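Local coordinates for hypothetical protein (Pseudomonas syringae pv. tomato, PDB 2PAG) that is of unknown function but binds calcium ions and belongs to the SMI1/KNR4 family, at residues E73-A78 with E86-C91; G55-V60 with W125-D130. One frame throughout, in Å; residues are numbered along the deposited sequence.

Contact 1: E73-A78 with E86-C91; sequences EVCATA and ELIPIC
With CG1 of Val74 anti to the backbone N (chi1 174°), and SG of Cys75 turned instead beside its own N, anti to the carbonyl carbon (chi1 -77°), two consecutive residues of helix 71-81 reach different atoms of one proline ring. Val74 CG1 lies 3.9 Å from Pro89 CB, the two side chains running alongside each other in opposite senses. Cys75 SG comes to 3.7 Å from Pro89 CD and, a little farther off, touches the CG2 branch of Ile88. One turn on from Val74, the methyl of Ala78 completes the set, its CB 3.7 Å from Pro89 CG. Three ring carbons thus meet three helix side chains, and no hydrogen bond passes between the segments; the example shows how a compact, rigid ring can offer each of its CB, CG and CD atoms to a different helix side chain. Just before the strand, Leu87 O accepts a hydrogen bond from Trp79 NE1, a polar tie to the same helix. Whereas Pro89 turns toward the helix, the CB of Ile90 is directed away from it, and its side chain touches Phe42 and Trp127. Helix 71-81 therefore packs on strand 88-93, an outermost strand of the antiparallel sheet, beside the classic beta bulge in which Ile90 and Cys91 both face Tyr98.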
loop_
_atom_site.group_PDB
_atom_site.type_symbol
_atom_site.label_atom_id
_atom_site.label_comp_id
_atom_site.label_asym_id
_atom_site.label_seq_id
_atom_site.Cartn_x
_atom_site.Cartn_y
_atom_site.Cartn_z
ATOM N N GLU A 73 3.003 7.097 -8.967
ATOM C CA GLU A 73 3.926 8.159 -8.574
ATOM C C GLU A 73 4.804 7.723 -7.402
ATOM O O GLU A 73 5.987 8.055 -7.354
ATOM C CB GLU A 73 3.168 9.440 -8.206
ATOM C CG GLU A 73 2.411 10.099 -9.359
ATOM C CD GLU A 73 3.310 10.851 -10.337
ATOM O OE1 GLU A 73 2.767 11.428 -11.306
ATOM O OE2 GLU A 73 4.546 10.876 -10.145
ATOM N N VAL A 74 4.228 6.992 -6.449
ATOM C CA VAL A 74 4.998 6.514 -5.305
ATOM C C VAL A 74 6.079 5.531 -5.787
ATOM O O VAL A 74 7.205 5.537 -5.291
ATOM C CB VAL A 74 4.079 5.819 -4.253
ATOM C CG1 VAL A 74 4.911 5.204 -3.149
ATOM C CG2 VAL A 74 3.118 6.835 -3.649
ATOM N N CYS A 75 5.735 4.688 -6.760
ATOM C CA CYS A 75 6.690 3.723 -7.298
ATOM C C CYS A 75 7.851 4.442 -7.969
ATOM O O CYS A 75 9.015 4.127 -7.722
ATOM C CB CYS A 75 6.019 2.803 -8.320
ATOM S SG CYS A 75 4.997 1.506 -7.597
ATOM N N ALA A 76 7.527 5.405 -8.824
ATOM C CA ALA A 76 8.549 6.170 -9.528
ATOM C C ALA A 76 9.519 6.809 -8.541
ATOM O O ALA A 76 10.736 6.733 -8.717
ATOM C CB ALA A 76 7.904 7.231 -10.380
ATOM N N THR A 77 8.977 7.432 -7.501
ATOM C CA THR A 77 9.794 8.089 -6.485
ATOM C C THR A 77 10.655 7.089 -5.722
ATOM O O THR A 77 11.850 7.307 -5.531
ATOM C CB THR A 77 8.921 8.857 -5.478
ATOM O OG1 THR A 77 8.202 9.899 -6.157
ATOM C CG2 THR A 77 9.786 9.463 -4.381
ATOM N N ALA A 78 10.048 5.988 -5.295
ATOM C CA ALA A 78 10.765 4.969 -4.538
ATOM C C ALA A 78 11.843 4.267 -5.362
ATOM O O ALA A 78 12.971 4.091 -4.899
ATOM C CB ALA A 78 9.769 3.936 -3.982
ATOM N N GLU A 86 11.712 -4.700 -8.299
ATOM C CA GLU A 86 10.921 -5.897 -8.028
ATOM C C GLU A 86 9.997 -5.761 -6.815
ATOM O O GLU A 86 9.113 -6.595 -6.602
ATOM C CB GLU A 86 11.860 -7.087 -7.820
ATOM C CG GLU A 86 12.775 -6.935 -6.617
ATOM C CD GLU A 86 13.889 -7.958 -6.591
ATOM O OE1 GLU A 86 13.592 -9.170 -6.678
ATOM O OE2 GLU A 86 15.066 -7.549 -6.478
ATOM N N LEU A 87 10.209 -4.716 -6.022
ATOM C CA LEU A 87 9.403 -4.466 -4.828
ATOM C C LEU A 87 8.405 -3.349 -5.104
ATOM O O LEU A 87 8.775 -2.297 -5.633
ATOM C CB LEU A 87 10.308 -4.058 -3.658
ATOM C CG LEU A 87 11.402 -5.040 -3.232
ATOM C CD1 LEU A 87 12.129 -4.490 -1.999
ATOM C CD2 LEU A 87 10.778 -6.405 -2.928
ATOM N N ILE A 88 7.143 -3.573 -4.741
ATOM C CA ILE A 88 6.105 -2.562 -4.946
ATOM C C ILE A 88 5.740 -1.910 -3.619
ATOM O O ILE A 88 5.262 -2.578 -2.702
ATOM C CB ILE A 88 4.816 -3.167 -5.534
ATOM C CG1 ILE A 88 5.123 -3.905 -6.835
ATOM C CG2 ILE A 88 3.797 -2.057 -5.784
ATOM C CD1 ILE A 88 3.941 -4.693 -7.375
ATOM N N PRO A 89 5.939 -0.591 -3.504
ATOM C CA PRO A 89 5.603 0.078 -2.243
ATOM C C PRO A 89 4.144 -0.044 -1.843
ATOM O O PRO A 89 3.252 0.042 -2.683
ATOM C CB PRO A 89 5.978 1.533 -2.509
ATOM C CG PRO A 89 7.097 1.414 -3.485
ATOM C CD PRO A 89 6.619 0.336 -4.425
ATOM N N ILE A 90 3.905 -0.265 -0.553
ATOM C CA ILE A 90 2.544 -0.314 -0.057
ATOM C C ILE A 90 2.358 0.912 0.834
ATOM O O ILE A 90 1.248 1.400 1.002
ATOM C CB ILE A 90 2.228 -1.629 0.731
ATOM C CG1 ILE A 90 0.800 -1.548 1.276
ATOM C CG2 ILE A 90 3.218 -1.838 1.892
ATOM C CD1 ILE A 90 0.280 -2.851 1.863
ATOM N N CYS A 91 3.448 1.434 1.390
ATOM C CA CYS A 91 3.307 2.615 2.229
ATOM C C CYS A 91 4.600 3.366 2.484
ATOM O O CYS A 91 5.583 2.798 2.945
ATOM C CB CYS A 91 2.671 2.233 3.569
ATOM S SG CYS A 91 2.278 3.641 4.641
#

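Contact 2: G55-V60 with W125-D130; sequences GSLEPV and WHWARD
The indole of Trp127 is met at its edge, close to the ring plane, by Pro59, whose CG lies 3.8 Å from CH2 and 4.1 Å from CZ3 of that ring. Leu57 approaches the same six-membered end at a slant, with its CD1 4.2 Å from Trp127 CZ2. Outside the two segments, Trp121 meets the indole edge-to-face, and the ring of Tyr98 meets it with the planes inclined at about 55°. Trp127 can bridge the gap because its CG is anti to the backbone N (chi1 178°), which sends the ring from the helix toward the loop 55-60, although the nearest pair of CA atoms, those of Pro59 and Ala128, is still 9.5 Å apart. The flat groups of Arg129 and Asp130 form a different pair on the exposed part of the helix. Arg129 grips the carboxylate side-on: NE donates to Asp130 OD1 over 2.9 Å, meeting it from above the carboxylate plane, while NH2 makes a longer bond to the syn lone pair of OD2. Loop 55-60 is thus joined to helix 124-132, where Leu57 also touches Val131 and Pro59 touches Trp132, with Ile90 and Cys91 of strand 88-93 against the indole.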
loop_
_atom_site.group_PDB
_atom_site.type_symbol
_atom_site.label_atom_id
_atom_site.label_comp_id
_atom_site.label_asym_id
_atom_site.label_seq_id
_atom_site.Cartn_x
_atom_site.Cartn_y
_atom_site.Cartn_z
ATOM N N GLY A 55 -4.677 6.607 11.599
ATOM C CA GLY A 55 -3.371 6.765 12.211
ATOM C C GLY A 55 -2.403 7.749 11.593
ATOM O O GLY A 55 -2.803 8.781 11.051
ATOM N N SER A 56 -1.117 7.412 11.680
ATOM C CA SER A 56 -0.047 8.264 11.169
ATOM C C SER A 56 0.582 7.775 9.869
ATOM O O SER A 56 1.645 8.258 9.477
ATOM C CB SER A 56 1.056 8.405 12.223
ATOM O OG SER A 56 1.656 7.149 12.506
ATOM N N LEU A 57 -0.054 6.808 9.218
ATOM C CA LEU A 57 0.452 6.274 7.955
ATOM C C LEU A 57 -0.624 6.367 6.884
ATOM O O LEU A 57 -1.800 6.150 7.155
ATOM C CB LEU A 57 0.887 4.815 8.119
ATOM C CG LEU A 57 2.150 4.570 8.954
ATOM C CD1 LEU A 57 2.332 3.089 9.192
ATOM C CD2 LEU A 57 3.358 5.142 8.244
ATOM N N GLU A 58 -0.208 6.710 5.668
ATOM C CA GLU A 58 -1.128 6.817 4.546
ATOM C C GLU A 58 -0.651 5.862 3.457
ATOM O O GLU A 58 0.217 6.198 2.647
ATOM C CB GLU A 58 -1.148 8.239 3.997
ATOM C CG GLU A 58 -1.704 9.274 4.940
ATOM C CD GLU A 58 -1.674 10.656 4.323
ATOM O OE1 GLU A 58 -0.578 11.242 4.248
ATOM O OE2 GLU A 58 -2.741 11.142 3.894
ATOM N N PRO A 59 -1.212 4.649 3.425
ATOM C CA PRO A 59 -0.801 3.681 2.411
ATOM C C PRO A 59 -1.129 4.123 0.985
ATOM O O PRO A 59 -1.874 5.083 0.760
ATOM C CB PRO A 59 -1.555 2.413 2.815
ATOM C CG PRO A 59 -1.819 2.611 4.283
ATOM C CD PRO A 59 -2.200 4.056 4.338
ATOM N N VAL A 60 -0.570 3.407 0.020
ATOM C CA VAL A 60 -0.794 3.736 -1.375
ATOM C C VAL A 60 -2.240 3.559 -1.820
ATOM O O VAL A 60 -3.010 2.761 -1.253
ATOM C CB VAL A 60 0.120 2.910 -2.307
ATOM C CG1 VAL A 60 1.585 3.211 -2.003
ATOM C CG2 VAL A 60 -0.170 1.425 -2.156
ATOM N N TRP A 125 -1.687 -8.101 5.127
ATOM C CA TRP A 125 -2.652 -8.049 6.215
ATOM C C TRP A 125 -1.950 -8.051 7.579
ATOM O O TRP A 125 -2.443 -7.444 8.534
ATOM C CB TRP A 125 -3.656 -9.196 6.082
ATOM C CG TRP A 125 -4.592 -8.979 4.916
ATOM C CD1 TRP A 125 -4.774 -9.800 3.840
ATOM C CD2 TRP A 125 -5.450 -7.846 4.704
ATOM N NE1 TRP A 125 -5.688 -9.251 2.970
ATOM C CE2 TRP A 125 -6.119 -8.051 3.477
ATOM C CE3 TRP A 125 -5.718 -6.681 5.432
ATOM C CZ2 TRP A 125 -7.041 -7.130 2.961
ATOM C CZ3 TRP A 125 -6.635 -5.763 4.920
ATOM C CH2 TRP A 125 -7.284 -5.997 3.694
ATOM N N HIS A 126 -0.801 -8.719 7.679
ATOM C CA HIS A 126 -0.043 -8.707 8.933
ATOM C C HIS A 126 0.448 -7.282 9.136
ATOM O O HIS A 126 0.440 -6.750 10.248
ATOM C CB HIS A 126 1.175 -9.630 8.864
ATOM C CG HIS A 126 0.848 -11.079 9.003
ATOM N ND1 HIS A 126 0.322 -11.828 7.972
ATOM C CD2 HIS A 126 0.968 -11.920 10.058
ATOM C CE1 HIS A 126 0.135 -13.069 8.384
ATOM N NE2 HIS A 126 0.520 -13.151 9.647
ATOM N N TRP A 127 0.888 -6.669 8.044
ATOM C CA TRP A 127 1.372 -5.300 8.094
ATOM C C TRP A 127 0.238 -4.345 8.482
ATOM O O TRP A 127 0.430 -3.439 9.291
ATOM C CB TRP A 127 1.936 -4.892 6.733
ATOM C CG TRP A 127 2.408 -3.475 6.706
ATOM C CD1 TRP A 127 3.610 -2.999 7.150
ATOM C CD2 TRP A 127 1.645 -2.330 6.310
ATOM N NE1 TRP A 127 3.638 -1.624 7.062
ATOM C CE2 TRP A 127 2.444 -1.190 6.547
ATOM C CE3 TRP A 127 0.358 -2.157 5.780
ATOM C CZ2 TRP A 127 1.997 0.107 6.272
ATOM C CZ3 TRP A 127 -0.085 -0.869 5.511
ATOM C CH2 TRP A 127 0.735 0.248 5.757
ATOM N N ALA A 128 -0.941 -4.549 7.904
ATOM C CA ALA A 128 -2.079 -3.689 8.202
ATOM C C ALA A 128 -2.479 -3.792 9.671
ATOM O O ALA A 128 -2.787 -2.786 10.315
ATOM C CB ALA A 128 -3.255 -4.062 7.315
ATOM N N ARG A 129 -2.461 -5.014 10.191
ATOM C CA ARG A 129 -2.845 -5.272 11.571
ATOM C C ARG A 129 -1.787 -4.871 12.584
ATOM O O ARG A 129 -2.095 -4.234 13.591
ATOM C CB ARG A 129 -3.151 -6.760 11.753
ATOM C CG ARG A 129 -3.621 -7.131 13.152
ATOM C CD ARG A 129 -3.654 -8.633 13.326
ATOM N NE ARG A 129 -2.311 -9.198 13.343
ATOM C CZ ARG A 129 -2.040 -10.480 13.124
ATOM N NH1 ARG A 129 -3.027 -11.330 12.871
ATOM N NH2 ARG A 129 -0.787 -10.911 13.156
ATOM N N ASP A 130 -0.540 -5.231 12.305
ATOM C CA ASP A 130 0.544 -4.965 13.236
ATOM C C ASP A 130 1.294 -3.646 13.083
ATOM O O ASP A 130 2.029 -3.244 13.985
ATOM C CB ASP A 130 1.517 -6.148 13.214
ATOM C CG ASP A 130 0.813 -7.479 13.471
ATOM O OD1 ASP A 130 -0.201 -7.486 14.207
ATOM O OD2 ASP A 130 1.271 -8.521 12.950
#

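Both contacts are buried and apolar, with no hydrogen bond between their paired segments, yet they lie on opposite sides of the chain's centre. Contact 1 fits a helix to a sheet-edge strand through small side chains around a proline, whereas contact 2 joins a loop to a different helix through one long aromatic side chain and buries less surface. Contact 2 also has a salt bridge, between two neighbours within its helix and away from the apolar meeting point. Segment 86-91 connects them: Ile90 O probably accepts a hydrogen bond from Val60 N at 2.9 Å, and Cys91 CB packs 3.5 Å from Trp127 CZ2, so one strand serves both sides.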